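Local coordinates for protein carboxypeptidase A (Helicoverpa armigera, PDB 1JQG) that probably acts as a zinc-dependent carboxypeptidase of the insect mid-gut, removing residues from the C-terminal ends of peptides, and is held here as its pro-protein, at residues 126-131 with 153-158; 136-141 with 198-203; 368-371 with 377-380; 240-245 with 279-284; 29-34 with 38-43. One frame throughout, in Å; residues are numbered along the deposited sequence.

Interaction 1: 126-131 with 153-158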
# COMPACT_ATOMS: atom_id res chain seq x y z
N GLU A 126 8.18 -9.07 -14.71
CA GLU A 126 7.63 -10.40 -14.54
C GLU A 126 6.12 -10.36 -14.33
O GLU A 126 5.39 -11.15 -14.89
CB GLU A 126 8.27 -11.19 -13.38
CG GLU A 126 9.79 -11.25 -13.47
CD GLU A 126 10.42 -12.02 -12.33
OE1 GLU A 126 10.43 -13.27 -12.42
OE2 GLU A 126 10.88 -11.37 -11.37
N VAL A 127 5.63 -9.35 -13.63
CA VAL A 127 4.19 -9.16 -13.38
C VAL A 127 3.50 -8.74 -14.67
O VAL A 127 2.45 -9.20 -15.04
CB VAL A 127 3.90 -8.16 -12.26
CG1 VAL A 127 2.39 -7.92 -12.12
CG2 VAL A 127 4.46 -8.64 -10.94
N ASP A 128 4.15 -7.85 -15.41
CA ASP A 128 3.64 -7.35 -16.68
C ASP A 128 3.49 -8.49 -17.68
O ASP A 128 2.53 -8.58 -18.46
CB ASP A 128 4.58 -6.29 -17.24
CG ASP A 128 4.05 -5.66 -18.49
OD1 ASP A 128 4.52 -6.16 -19.53
OD2 ASP A 128 3.21 -4.73 -18.42
N ALA A 129 4.49 -9.36 -17.75
CA ALA A 129 4.45 -10.50 -18.68
C ALA A 129 3.40 -11.51 -18.25
O ALA A 129 2.68 -12.09 -19.06
CB ALA A 129 5.78 -11.22 -18.81
N TYR A 130 3.31 -11.77 -16.95
CA TYR A 130 2.39 -12.71 -16.35
C TYR A 130 0.94 -12.35 -16.69
O TYR A 130 0.19 -13.24 -17.09
CB TYR A 130 2.57 -12.74 -14.84
CG TYR A 130 1.57 -13.60 -14.06
CD1 TYR A 130 1.41 -14.94 -14.37
CD2 TYR A 130 0.82 -13.06 -13.04
CE1 TYR A 130 0.54 -15.74 -13.65
CE2 TYR A 130 -0.09 -13.82 -12.33
CZ TYR A 130 -0.20 -15.18 -12.63
OH TYR A 130 -1.07 -15.90 -11.87
N LEU A 131 0.57 -11.09 -16.49
CA LEU A 131 -0.77 -10.62 -16.82
C LEU A 131 -1.19 -10.95 -18.24
O LEU A 131 -2.35 -11.30 -18.46
CB LEU A 131 -0.92 -9.10 -16.61
CG LEU A 131 -0.64 -8.61 -15.18
CD1 LEU A 131 -0.92 -7.11 -15.06
CD2 LEU A 131 -1.41 -9.44 -14.15
N GLY A 153 7.18 6.36 -18.83
CA GLY A 153 6.68 5.76 -20.06
C GLY A 153 6.32 4.30 -19.92
O GLY A 153 5.87 3.69 -20.88
N ARG A 154 6.50 3.70 -18.75
CA ARG A 154 6.23 2.29 -18.55
C ARG A 154 4.73 1.99 -18.60
O ARG A 154 3.91 2.65 -18.00
CB ARG A 154 6.82 1.85 -17.21
CG ARG A 154 8.33 1.75 -17.20
CD ARG A 154 8.81 1.19 -15.85
NE ARG A 154 10.27 0.94 -15.88
CZ ARG A 154 11.14 1.94 -15.72
NH1 ARG A 154 10.64 3.15 -15.50
NH2 ARG A 154 12.43 1.73 -15.77
N SER A 155 4.33 0.93 -19.26
CA SER A 155 3.01 0.44 -19.42
C SER A 155 2.42 -0.09 -18.11
O SER A 155 2.96 -0.93 -17.40
CB SER A 155 2.99 -0.75 -20.40
OG SER A 155 1.70 -1.32 -20.45
N ILE A 156 1.27 0.44 -17.74
CA ILE A 156 0.63 0.07 -16.50
C ILE A 156 -0.67 -0.62 -16.84
O ILE A 156 -1.61 0.05 -17.26
CB ILE A 156 0.45 1.17 -15.46
CG1 ILE A 156 -0.53 0.71 -14.37
CG2 ILE A 156 -0.03 2.47 -16.04
CD1 ILE A 156 -1.10 1.76 -13.42
N LYS A 157 -0.72 -1.94 -16.70
CA LYS A 157 -1.86 -2.73 -17.05
C LYS A 157 -2.47 -3.41 -15.84
O LYS A 157 -1.93 -3.47 -14.73
CB LYS A 157 -1.58 -3.72 -18.17
CG LYS A 157 -0.32 -4.51 -18.06
CD LYS A 157 -0.24 -5.60 -19.14
CE LYS A 157 -0.07 -4.93 -20.51
NZ LYS A 157 1.32 -4.37 -20.76
N TYR A 158 -3.76 -3.75 -15.97
CA TYR A 158 -4.52 -4.29 -14.86
C TYR A 158 -5.41 -5.38 -15.47
O TYR A 158 -5.63 -5.41 -16.68
CB TYR A 158 -5.34 -3.22 -14.12
CG TYR A 158 -6.40 -2.53 -14.94
CD1 TYR A 158 -7.74 -2.91 -14.90
CD2 TYR A 158 -6.05 -1.49 -15.79
CE1 TYR A 158 -8.70 -2.26 -15.67
CE2 TYR A 158 -7.00 -0.84 -16.55
CZ TYR A 158 -8.32 -1.22 -16.49
OH TYR A 158 -9.22 -0.53 -17.28
O HOH W 1 1.97 -3.41 -16.45

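Interaction 2: 136-141 with 198-203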
# COMPACT_ATOMS: atom_id res chain seq x y z
N LYS A 136 -4.10 -15.06 -22.40
CA LYS A 136 -4.01 -16.09 -23.43
C LYS A 136 -4.58 -17.45 -23.04
O LYS A 136 -5.18 -18.13 -23.84
CB LYS A 136 -2.53 -16.33 -23.76
CG LYS A 136 -1.86 -15.13 -24.40
CD LYS A 136 -0.42 -15.47 -24.80
CE LYS A 136 0.41 -14.17 -24.99
NZ LYS A 136 1.86 -14.51 -25.14
N GLU A 137 -4.39 -17.86 -21.78
CA GLU A 137 -4.84 -19.16 -21.30
C GLU A 137 -6.27 -19.16 -20.80
O GLU A 137 -6.97 -20.17 -20.85
CB GLU A 137 -3.93 -19.66 -20.16
CG GLU A 137 -4.05 -21.13 -19.83
CD GLU A 137 -3.07 -21.60 -18.76
OE1 GLU A 137 -2.10 -20.83 -18.56
OE2 GLU A 137 -3.21 -22.67 -18.12
N PHE A 138 -6.74 -18.01 -20.29
CA PHE A 138 -8.09 -17.88 -19.77
C PHE A 138 -8.86 -16.69 -20.36
O PHE A 138 -9.24 -15.72 -19.65
CB PHE A 138 -7.99 -17.71 -18.22
CG PHE A 138 -7.18 -18.81 -17.57
CD1 PHE A 138 -5.89 -18.51 -17.15
CD2 PHE A 138 -7.64 -20.11 -17.42
CE1 PHE A 138 -5.08 -19.49 -16.55
CE2 PHE A 138 -6.84 -21.07 -16.82
CZ PHE A 138 -5.55 -20.79 -16.39
N PRO A 139 -9.11 -16.70 -21.67
CA PRO A 139 -9.72 -15.59 -22.38
C PRO A 139 -11.18 -15.35 -22.06
O PRO A 139 -11.67 -14.25 -22.25
CB PRO A 139 -9.50 -15.97 -23.85
CG PRO A 139 -9.50 -17.45 -23.86
CD PRO A 139 -8.70 -17.77 -22.62
N ASN A 140 -11.89 -16.38 -21.59
CA ASN A 140 -13.29 -16.20 -21.22
C ASN A 140 -13.55 -15.48 -19.91
O ASN A 140 -14.68 -15.06 -19.65
CB ASN A 140 -13.99 -17.57 -21.22
CG ASN A 140 -14.34 -18.01 -22.63
OD1 ASN A 140 -13.51 -18.43 -23.46
ND2 ASN A 140 -15.64 -17.94 -22.89
N VAL A 141 -12.59 -15.50 -18.98
CA VAL A 141 -12.74 -14.76 -17.73
C VAL A 141 -11.75 -13.63 -17.51
O VAL A 141 -12.08 -12.69 -16.82
CB VAL A 141 -12.69 -15.72 -16.54
CG1 VAL A 141 -13.80 -16.78 -16.57
CG2 VAL A 141 -11.32 -16.39 -16.47
N LEU A 198 -8.95 -16.47 -8.06
CA LEU A 198 -10.04 -16.15 -8.97
C LEU A 198 -9.84 -16.72 -10.37
O LEU A 198 -10.77 -16.78 -11.17
CB LEU A 198 -10.24 -14.63 -9.03
CG LEU A 198 -10.67 -13.92 -7.77
CD1 LEU A 198 -10.62 -12.42 -7.98
CD2 LEU A 198 -12.08 -14.30 -7.33
N VAL A 199 -8.62 -17.08 -10.73
CA VAL A 199 -8.31 -17.57 -12.07
C VAL A 199 -7.69 -18.95 -12.06
O VAL A 199 -8.23 -19.76 -12.79
CB VAL A 199 -7.35 -16.59 -12.80
CG1 VAL A 199 -7.05 -16.95 -14.24
CG2 VAL A 199 -7.88 -15.15 -12.75
N ILE A 200 -6.56 -19.16 -11.41
CA ILE A 200 -5.79 -20.37 -11.44
C ILE A 200 -6.40 -21.50 -10.64
O ILE A 200 -6.61 -22.61 -11.16
CB ILE A 200 -4.34 -20.17 -10.92
CG1 ILE A 200 -3.66 -19.02 -11.68
CG2 ILE A 200 -3.53 -21.46 -11.03
CD1 ILE A 200 -3.52 -19.21 -13.16
N ASP A 201 -6.66 -21.28 -9.37
CA ASP A 201 -7.21 -22.26 -8.46
C ASP A 201 -8.54 -21.81 -7.89
O ASP A 201 -8.55 -21.24 -6.81
CB ASP A 201 -6.24 -22.53 -7.30
CG ASP A 201 -6.62 -23.76 -6.51
OD1 ASP A 201 -6.13 -23.77 -5.37
OD2 ASP A 201 -7.35 -24.63 -7.02
N VAL A 202 -9.60 -21.89 -8.69
CA VAL A 202 -10.93 -21.43 -8.29
C VAL A 202 -11.63 -22.46 -7.40
O VAL A 202 -12.26 -23.41 -7.88
CB VAL A 202 -11.81 -21.17 -9.53
CG1 VAL A 202 -13.11 -20.51 -9.10
CG2 VAL A 202 -11.06 -20.31 -10.55
N THR A 203 -11.53 -22.26 -6.08
CA THR A 203 -12.19 -23.16 -5.16
C THR A 203 -13.53 -22.64 -4.66
O THR A 203 -14.32 -23.35 -4.01
CB THR A 203 -11.28 -23.52 -3.97
OG1 THR A 203 -10.76 -22.35 -3.35
CG2 THR A 203 -10.12 -24.41 -4.43

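Interaction 3: 368-371 with 377-380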
# COMPACT_ATOMS: atom_id res chain seq x y z
N ASP A 368 -10.09 7.43 -0.06
CA ASP A 368 -11.00 8.53 0.21
C ASP A 368 -11.70 9.05 -1.06
O ASP A 368 -12.89 9.37 -1.04
CB ASP A 368 -10.28 9.69 0.90
CG ASP A 368 -10.10 9.46 2.38
OD1 ASP A 368 -9.41 10.26 3.05
OD2 ASP A 368 -10.57 8.48 2.96
N TYR A 369 -10.94 9.13 -2.16
CA TYR A 369 -11.46 9.61 -3.41
C TYR A 369 -12.47 8.62 -4.01
O TYR A 369 -13.55 9.06 -4.41
CB TYR A 369 -10.35 9.93 -4.43
CG TYR A 369 -10.88 10.27 -5.82
CD1 TYR A 369 -11.26 11.57 -6.15
CD2 TYR A 369 -11.01 9.32 -6.82
CE1 TYR A 369 -11.75 11.91 -7.39
CE2 TYR A 369 -11.49 9.60 -8.07
CZ TYR A 369 -11.86 10.91 -8.35
OH TYR A 369 -12.33 11.20 -9.60
N ALA A 370 -12.13 7.36 -3.98
CA ALA A 370 -12.97 6.28 -4.46
C ALA A 370 -14.32 6.23 -3.74
O ALA A 370 -15.33 6.02 -4.39
CB ALA A 370 -12.29 4.93 -4.16
N MET A 371 -14.27 6.47 -2.43
CA MET A 371 -15.46 6.62 -1.59
C MET A 371 -16.32 7.81 -2.01
O MET A 371 -17.54 7.71 -2.01
CB MET A 371 -15.03 6.78 -0.13
CG MET A 371 -16.21 7.03 0.79
SD MET A 371 -16.39 5.73 2.02
CE MET A 371 -18.21 5.75 2.01
N PHE A 377 -18.28 1.53 -0.00
CA PHE A 377 -17.36 0.90 0.94
C PHE A 377 -15.96 0.97 0.38
O PHE A 377 -15.70 0.47 -0.73
CB PHE A 377 -17.77 -0.55 1.20
CG PHE A 377 -19.20 -0.70 1.67
CD1 PHE A 377 -20.20 -1.03 0.76
CD2 PHE A 377 -19.55 -0.45 2.97
CE1 PHE A 377 -21.51 -1.17 1.16
CE2 PHE A 377 -20.87 -0.57 3.39
CZ PHE A 377 -21.84 -0.94 2.49
N SER A 378 -15.04 1.61 1.09
CA SER A 378 -13.67 1.78 0.60
C SER A 378 -12.70 1.79 1.78
O SER A 378 -12.75 2.47 2.78
CB SER A 378 -13.57 3.06 -0.23
OG SER A 378 -12.31 3.29 -0.78
N TYR A 379 -11.72 0.91 1.74
CA TYR A 379 -10.71 0.78 2.78
C TYR A 379 -9.29 0.93 2.22
O TYR A 379 -8.98 0.63 1.05
CB TYR A 379 -10.90 -0.57 3.51
CG TYR A 379 -12.32 -0.76 4.05
CD1 TYR A 379 -13.26 -1.40 3.23
CD2 TYR A 379 -12.71 -0.33 5.31
CE1 TYR A 379 -14.54 -1.59 3.68
CE2 TYR A 379 -14.00 -0.57 5.75
CZ TYR A 379 -14.92 -1.18 4.93
OH TYR A 379 -16.22 -1.38 5.30
N THR A 380 -8.38 1.24 3.11
CA THR A 380 -6.95 1.23 2.88
C THR A 380 -6.33 0.18 3.82
O THR A 380 -6.41 0.35 5.03
CB THR A 380 -6.35 2.61 3.08
OG1 THR A 380 -4.93 2.38 3.36
CG2 THR A 380 -6.90 3.38 4.27

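Interaction 4: 240-245 with 279-284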
# COMPACT_ATOMS: atom_id res chain seq x y z
N THR A 240 9.91 14.26 -12.57
CA THR A 240 10.95 15.33 -12.57
C THR A 240 10.29 16.65 -12.89
O THR A 240 9.06 16.78 -12.95
CB THR A 240 12.04 15.04 -13.59
OG1 THR A 240 11.46 14.75 -14.87
CG2 THR A 240 12.88 13.83 -13.24
N GLY A 241 11.09 17.72 -13.05
CA GLY A 241 10.55 19.03 -13.41
C GLY A 241 9.93 19.72 -12.22
O GLY A 241 9.13 20.65 -12.39
N TYR A 242 10.25 19.32 -10.99
CA TYR A 242 9.69 19.93 -9.80
C TYR A 242 10.75 20.70 -9.01
O TYR A 242 10.34 21.49 -8.16
CB TYR A 242 9.12 18.91 -8.82
CG TYR A 242 7.73 18.45 -9.13
CD1 TYR A 242 7.44 17.24 -9.74
CD2 TYR A 242 6.67 19.29 -8.78
CE1 TYR A 242 6.11 16.90 -9.98
CE2 TYR A 242 5.36 18.93 -9.01
CZ TYR A 242 5.07 17.73 -9.62
OH TYR A 242 3.77 17.33 -9.89
N MET A 243 12.00 20.71 -9.47
CA MET A 243 13.08 21.45 -8.82
C MET A 243 14.24 21.60 -9.78
O MET A 243 14.56 20.75 -10.62
CB MET A 243 13.51 20.75 -7.54
CG MET A 243 14.65 21.40 -6.81
SD MET A 243 15.13 20.52 -5.31
CE MET A 243 13.94 21.37 -4.24
N ALA A 244 14.99 22.68 -9.62
CA ALA A 244 16.17 23.00 -10.42
C ALA A 244 17.23 21.93 -10.38
O ALA A 244 17.70 21.53 -9.31
CB ALA A 244 16.75 24.30 -9.87
N GLY A 245 17.54 21.36 -11.54
CA GLY A 245 18.54 20.28 -11.60
C GLY A 245 18.00 18.97 -11.04
O GLY A 245 18.70 17.97 -10.92
N ALA A 279 -4.22 18.16 -7.93
CA ALA A 279 -4.85 16.86 -7.81
C ALA A 279 -4.75 16.12 -9.15
O ALA A 279 -5.06 16.72 -10.18
CB ALA A 279 -6.30 17.05 -7.39
N PHE A 280 -4.31 14.88 -9.13
CA PHE A 280 -4.13 14.08 -10.32
C PHE A 280 -3.17 14.72 -11.32
O PHE A 280 -3.27 14.61 -12.55
CB PHE A 280 -5.47 13.80 -10.98
CG PHE A 280 -6.44 13.06 -10.11
CD1 PHE A 280 -7.54 13.71 -9.58
CD2 PHE A 280 -6.25 11.74 -9.79
CE1 PHE A 280 -8.44 13.05 -8.77
CE2 PHE A 280 -7.15 11.07 -8.98
CZ PHE A 280 -8.25 11.72 -8.45
N SER A 281 -2.09 15.32 -10.82
CA SER A 281 -1.02 15.84 -11.65
C SER A 281 -0.11 14.75 -12.20
O SER A 281 0.54 14.88 -13.22
CB SER A 281 -0.22 16.86 -10.85
OG SER A 281 0.47 16.25 -9.79
N GLU A 282 -0.07 13.61 -11.50
CA GLU A 282 0.75 12.48 -11.93
C GLU A 282 -0.07 11.53 -12.78
O GLU A 282 -1.27 11.39 -12.52
CB GLU A 282 1.34 11.79 -10.70
CG GLU A 282 2.10 12.69 -9.78
CD GLU A 282 3.03 13.66 -10.50
OE1 GLU A 282 3.86 13.14 -11.27
OE2 GLU A 282 2.84 14.88 -10.22
N PRO A 283 0.55 10.91 -13.77
CA PRO A 283 -0.08 9.95 -14.63
C PRO A 283 -0.54 8.68 -13.93
O PRO A 283 -1.61 8.15 -14.27
CB PRO A 283 1.00 9.63 -15.68
CG PRO A 283 2.27 9.83 -14.92
CD PRO A 283 2.00 11.07 -14.09
N GLU A 284 0.17 8.26 -12.88
CA GLU A 284 -0.16 7.06 -12.14
C GLU A 284 -1.51 7.20 -11.41
O GLU A 284 -2.32 6.28 -11.35
CB GLU A 284 0.93 6.72 -11.13
CG GLU A 284 2.27 6.32 -11.76
CD GLU A 284 3.15 7.52 -12.11
OE1 GLU A 284 4.15 7.34 -12.84
OE2 GLU A 284 2.86 8.65 -11.73

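Interaction 5: 29-34 with 38-43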
# COMPACT_ATOMS: atom_id res chain seq x y z
N VAL A 29 10.18 6.60 18.47
CA VAL A 29 9.77 7.74 19.28
C VAL A 29 8.51 7.41 20.08
O VAL A 29 7.56 6.92 19.50
CB VAL A 29 9.53 9.01 18.44
CG1 VAL A 29 10.84 9.26 17.66
CG2 VAL A 29 8.39 8.93 17.45
N ASP A 30 8.55 7.61 21.38
CA ASP A 30 7.48 7.33 22.31
C ASP A 30 6.94 8.64 22.85
O ASP A 30 7.65 9.27 23.61
CB ASP A 30 7.94 6.46 23.49
CG ASP A 30 8.61 5.18 23.04
OD1 ASP A 30 7.95 4.15 23.19
OD2 ASP A 30 9.76 5.25 22.54
N VAL A 31 5.73 9.00 22.43
CA VAL A 31 5.08 10.22 22.87
C VAL A 31 4.09 9.92 23.99
O VAL A 31 3.39 8.92 23.95
CB VAL A 31 4.40 10.98 21.71
CG1 VAL A 31 5.47 11.51 20.75
CG2 VAL A 31 3.41 10.08 21.01
N ALA A 32 4.01 10.80 24.97
CA ALA A 32 3.12 10.63 26.12
C ALA A 32 1.78 11.32 25.92
O ALA A 32 0.77 10.77 26.33
CB ALA A 32 3.77 11.22 27.37
N SER A 33 1.75 12.53 25.38
CA SER A 33 0.51 13.26 25.20
C SER A 33 0.28 13.73 23.77
O SER A 33 1.08 13.52 22.86
CB SER A 33 0.52 14.49 26.14
OG SER A 33 1.58 15.30 25.63
N MET A 34 -0.86 14.38 23.54
CA MET A 34 -1.23 14.94 22.25
C MET A 34 -0.31 16.11 21.87
O MET A 34 0.05 16.24 20.71
CB MET A 34 -2.67 15.46 22.24
CG MET A 34 -3.70 14.35 22.37
SD MET A 34 -3.78 13.38 20.85
CE MET A 34 -4.57 14.60 19.78
N LYS A 38 1.99 16.47 17.99
CA LYS A 38 2.12 17.61 17.11
C LYS A 38 3.59 18.06 17.05
O LYS A 38 4.20 18.27 16.01
CB LYS A 38 1.26 18.78 17.62
CG LYS A 38 0.29 19.50 16.72
CD LYS A 38 0.88 19.91 15.38
CE LYS A 38 -0.22 20.31 14.41
NZ LYS A 38 -1.16 21.26 15.10
N LEU A 39 4.22 18.14 18.21
CA LEU A 39 5.60 18.53 18.37
C LEU A 39 6.50 17.71 17.45
O LEU A 39 7.26 18.24 16.64
CB LEU A 39 6.06 18.32 19.81
CG LEU A 39 7.39 18.88 20.27
CD1 LEU A 39 7.48 20.40 20.15
CD2 LEU A 39 7.62 18.47 21.73
N VAL A 40 6.45 16.39 17.61
CA VAL A 40 7.33 15.46 16.92
C VAL A 40 7.02 15.43 15.43
O VAL A 40 7.93 15.42 14.60
CB VAL A 40 7.25 14.04 17.51
CG1 VAL A 40 8.11 13.04 16.78
CG2 VAL A 40 7.67 14.07 18.97
N HIS A 41 5.75 15.53 15.09
CA HIS A 41 5.26 15.46 13.72
C HIS A 41 5.80 16.58 12.86
O HIS A 41 6.37 16.29 11.82
CB HIS A 41 3.73 15.47 13.67
CG HIS A 41 3.19 15.30 12.28
ND1 HIS A 41 3.19 14.10 11.62
CD2 HIS A 41 2.64 16.21 11.43
CE1 HIS A 41 2.66 14.27 10.43
NE2 HIS A 41 2.32 15.54 10.28
N ASP A 42 5.69 17.82 13.31
CA ASP A 42 6.17 18.99 12.60
C ASP A 42 7.69 18.95 12.47
O ASP A 42 8.25 19.31 11.43
CB ASP A 42 5.74 20.26 13.34
CG ASP A 42 4.25 20.46 13.38
OD1 ASP A 42 3.55 19.91 12.50
OD2 ASP A 42 3.76 21.18 14.27
N PHE A 43 8.37 18.51 13.54
CA PHE A 43 9.83 18.46 13.54
C PHE A 43 10.35 17.51 12.46
O PHE A 43 11.21 17.84 11.66
CB PHE A 43 10.35 18.01 14.89
CG PHE A 43 11.85 17.87 14.96
CD1 PHE A 43 12.67 18.97 14.83
CD2 PHE A 43 12.43 16.63 15.19
CE1 PHE A 43 14.05 18.86 14.89
CE2 PHE A 43 13.81 16.50 15.26
CZ PHE A 43 14.61 17.61 15.11

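Interaction 1: 126-131 with 153-158
D128 OD2 is gripped by two donors. NZ of K157 makes a salt bridge to D128 OD2 at 3.0 Å. It comes from the syn side of the carboxylate, 23° out of its plane. A water also donates to D128 OD2, at 2.7 Å. The same water donates to the backbone O of S155 and accepts from the backbone N of K157. Besides the direct salt bridge, the water thus ties the carboxylate to the strand backbone.

The two charged side chains cross at about a right angle. K157 bends at its last two torsions (chi3 68°, chi4 74°), which brings NZ round to the acid. On the way, its CG and CD each pass 3.6 Å from D128 OD2. NZ of K157 also donates to S155 OG at 3.1 Å. That hydroxyl is hydrogen-bonded to E146 OE1 as well, so it stands between the lysine and a second acid.

Beside the salt bridge the contact is apolar. L131 CD1 lies 4.0 Å from K157 CG, and the two side chains run alongside in opposite senses. Both also touch V144 of the adjacent strand.

The axes of helix 126-131 and strand 155-158 come within 9.1 Å. This is helix-on-sheet packing of an alpha/beta fold: helix 124-137 lies against the hairpin of strands 142-149 and 155-161 at the border of the mixed sheet of the zinc carboxypeptidase.

Interaction 2: 136-141 with 198-203
F138 and V199 are the closest backbone neighbours here, with CA atoms 7.7 Å apart. F138 is the first residue to leave helical backbone angles after helix 124-137. The chain then turns through P139 and N140, with a weak bond from V141 N to F138 O. On the other side, helix 187-200 runs out in a wider, pi-type turn at 198-200. Two helix ends therefore meet.

The F138 ring carries the contact. Its CG stands anti to the carbonyl carbon (chi1 -53°), which directs the ring at the other segment. V199 O lies over one ring face. CG1 of V199 comes in on that same side, above the CG-CD1 rim, and meets F138 CD1 at 3.5 Å. The same methyl lies 3.8 Å from F138 CG. The next ring atom, F138 CE1, meets I200 CD1 at 3.7 Å. That methyl approaches the ring obliquely, and the two side chains cross at about a right angle. E137 CG lies over the other face, 3.7 Å above the plane of the F138 ring and offset toward its rim.

I200 also packs on Y130 and L134 of helix 124-137. R115 touches both F138 and I200. With an alanine here instead of F138, V199 CG1 and I200 CD1 would probably lose their ring partner and a gap would open between the two helix ends.

All the side-chain contacts across the segments are apolar. The ends are held by shape and by burial of methyl and ring carbons.

Interaction 3: 368-371 with 377-380
S378 turns its OG anti to its own backbone N (chi1 -178°), which carries the hydroxyl over toward A370. There OG of S378 lies 3.8 Å from A370 CB. The backbone of M371 places its CB 4.0 Å from S378 CB. Its chi1 of 176° only sets the direction of the rest of the chain.

The serine thus fits against the helix with both of its side-chain atoms. CB and OG of S378 each come 4.1 Å from M371 N. The approach is close, with the M371 and S378 CA atoms 5.6 Å apart. The small side chains of A370 and S378 are consistent with so close an approach. The CB of A370 points toward the strand, and the CB of S378 points back toward the helix. The hydroxyl is buried but has a mate: OG of S378 is hydrogen-bonded to the backbone O of S367, earlier in the same helix.

Helix 366-373 leads through a short connection into strand 377-383, an inner strand of the mixed sheet of the zinc carboxypeptidase. The strand runs parallel to 299-307 on one side and antiparallel to 311-314 on the other. It also bears E382, the predicted catalytic proton donor or acceptor. The side chain of S378 is about 10 Å from that of H306, a zinc ligand.

Within the contact the touching atoms are carbon, apart from the serine hydroxyl beside the A370 methyl. A370 and S378 both also touch Y302 of strand 299-307.

Interaction 4: 240-245 with 279-284
Y242 and E282 are joined by a short hydrogen bond. OH of Y242 donates to E282 OE2 at 2.6 Å and meets it nearly along its C-O axis. OE2 sits at the edge of the Y242 ring, near its plane, and the ring and carboxylate planes are turned 47° from each other. The glutamate chain bends at chi2 (-44°), which brings its end nearer to the tyrosine. A second donor reaches the same oxygen: S281 OG gives a bond of 2.8 Å to E282 OE2, from the anti side and 29° out of the carboxylate plane. S281 OG is also hydrogen-bonded to N256 OD1. The other oxygen of the glutamate, E282 OE1, is held by ND2 of N237. The carboxylate is therefore fixed at both oxygens inside a buried site. These donors probably favour its charged form.

Aromatic contacts make the second group. The Y242 ring is held by F274, edge-to-face, and by R277 in a cation-pi contact.

A leucine in place of E282 would probably leave the hydroxyls of Y242 and S281 without their shared acceptor and N237 without one of its partners.

In the fold, the contact pins a long loop to the start of a helix. Segment 240-245 belongs to the irregular chain that follows helix 221-228. E282 is the N-cap residue of helix 283-294, and its backbone O bonds to the hydroxyls of S285 and S286 in the first turn.

Interaction 5: 29-34 with 38-43
V40 faces two valines of the first segment, one with each methyl. It meets V29 tip to tip, with V40 CG1 4.2 Å from V29 CG2. V31 it crosses obliquely, with V40 CG2 3.8 Å from V31 CG1. The rotamer of V40 explains the division: CG1 is anti to the backbone N (chi1 178°) and CG2 anti to the carbonyl carbon. The two branches thus spread toward V29 and V31, two residues apart. All three valines are buried, and the packing is wholly apolar.

Polar contact is limited to the backbone. S33 is the N-cap of the helix, and M34 begins its first turn. K38 N makes a weak bond to M34 O at 3.3 Å, with an N-H...O angle of 158°. The bent K38 chain leads away from the first segment.

Both segments belong to the activation peptide. Strand 25-30 is an inner strand of its four-stranded antiparallel sheet, and helix 34-46 folds back over it. F43 stacks on F76 and L39 touches it too, so helix 34-46 packs against helix 70-80; V29 touches F73 of that helix. On the helix 34-46 side toward the enzyme, H41 stacks on Y360.

In the fold
Interactions 1 to 4 lie in the zinc carboxypeptidase part and interaction 5 in the activation peptide. Interactions 1 and 2 share helix 124-137 and touch where Y130 OH lies 4.1 Å from I200 CG1. Interactions 3 and 4 also touch, with Y369 CE1 3.7 Å from F280 CZ. Interactions 1 and 4 come within about 5 Å at their nearest atoms. Interactions 1 and 3 reach the same mixed sheet, with centres 24 Å apart. Interaction 3 lies near the zinc site of H181, E184 and H306, with the S378 side chain about 10 Å from that of H306. Interaction 5 stands apart, its nearest atoms about 15 Å from interaction 3 and about 17 Å from interaction 4.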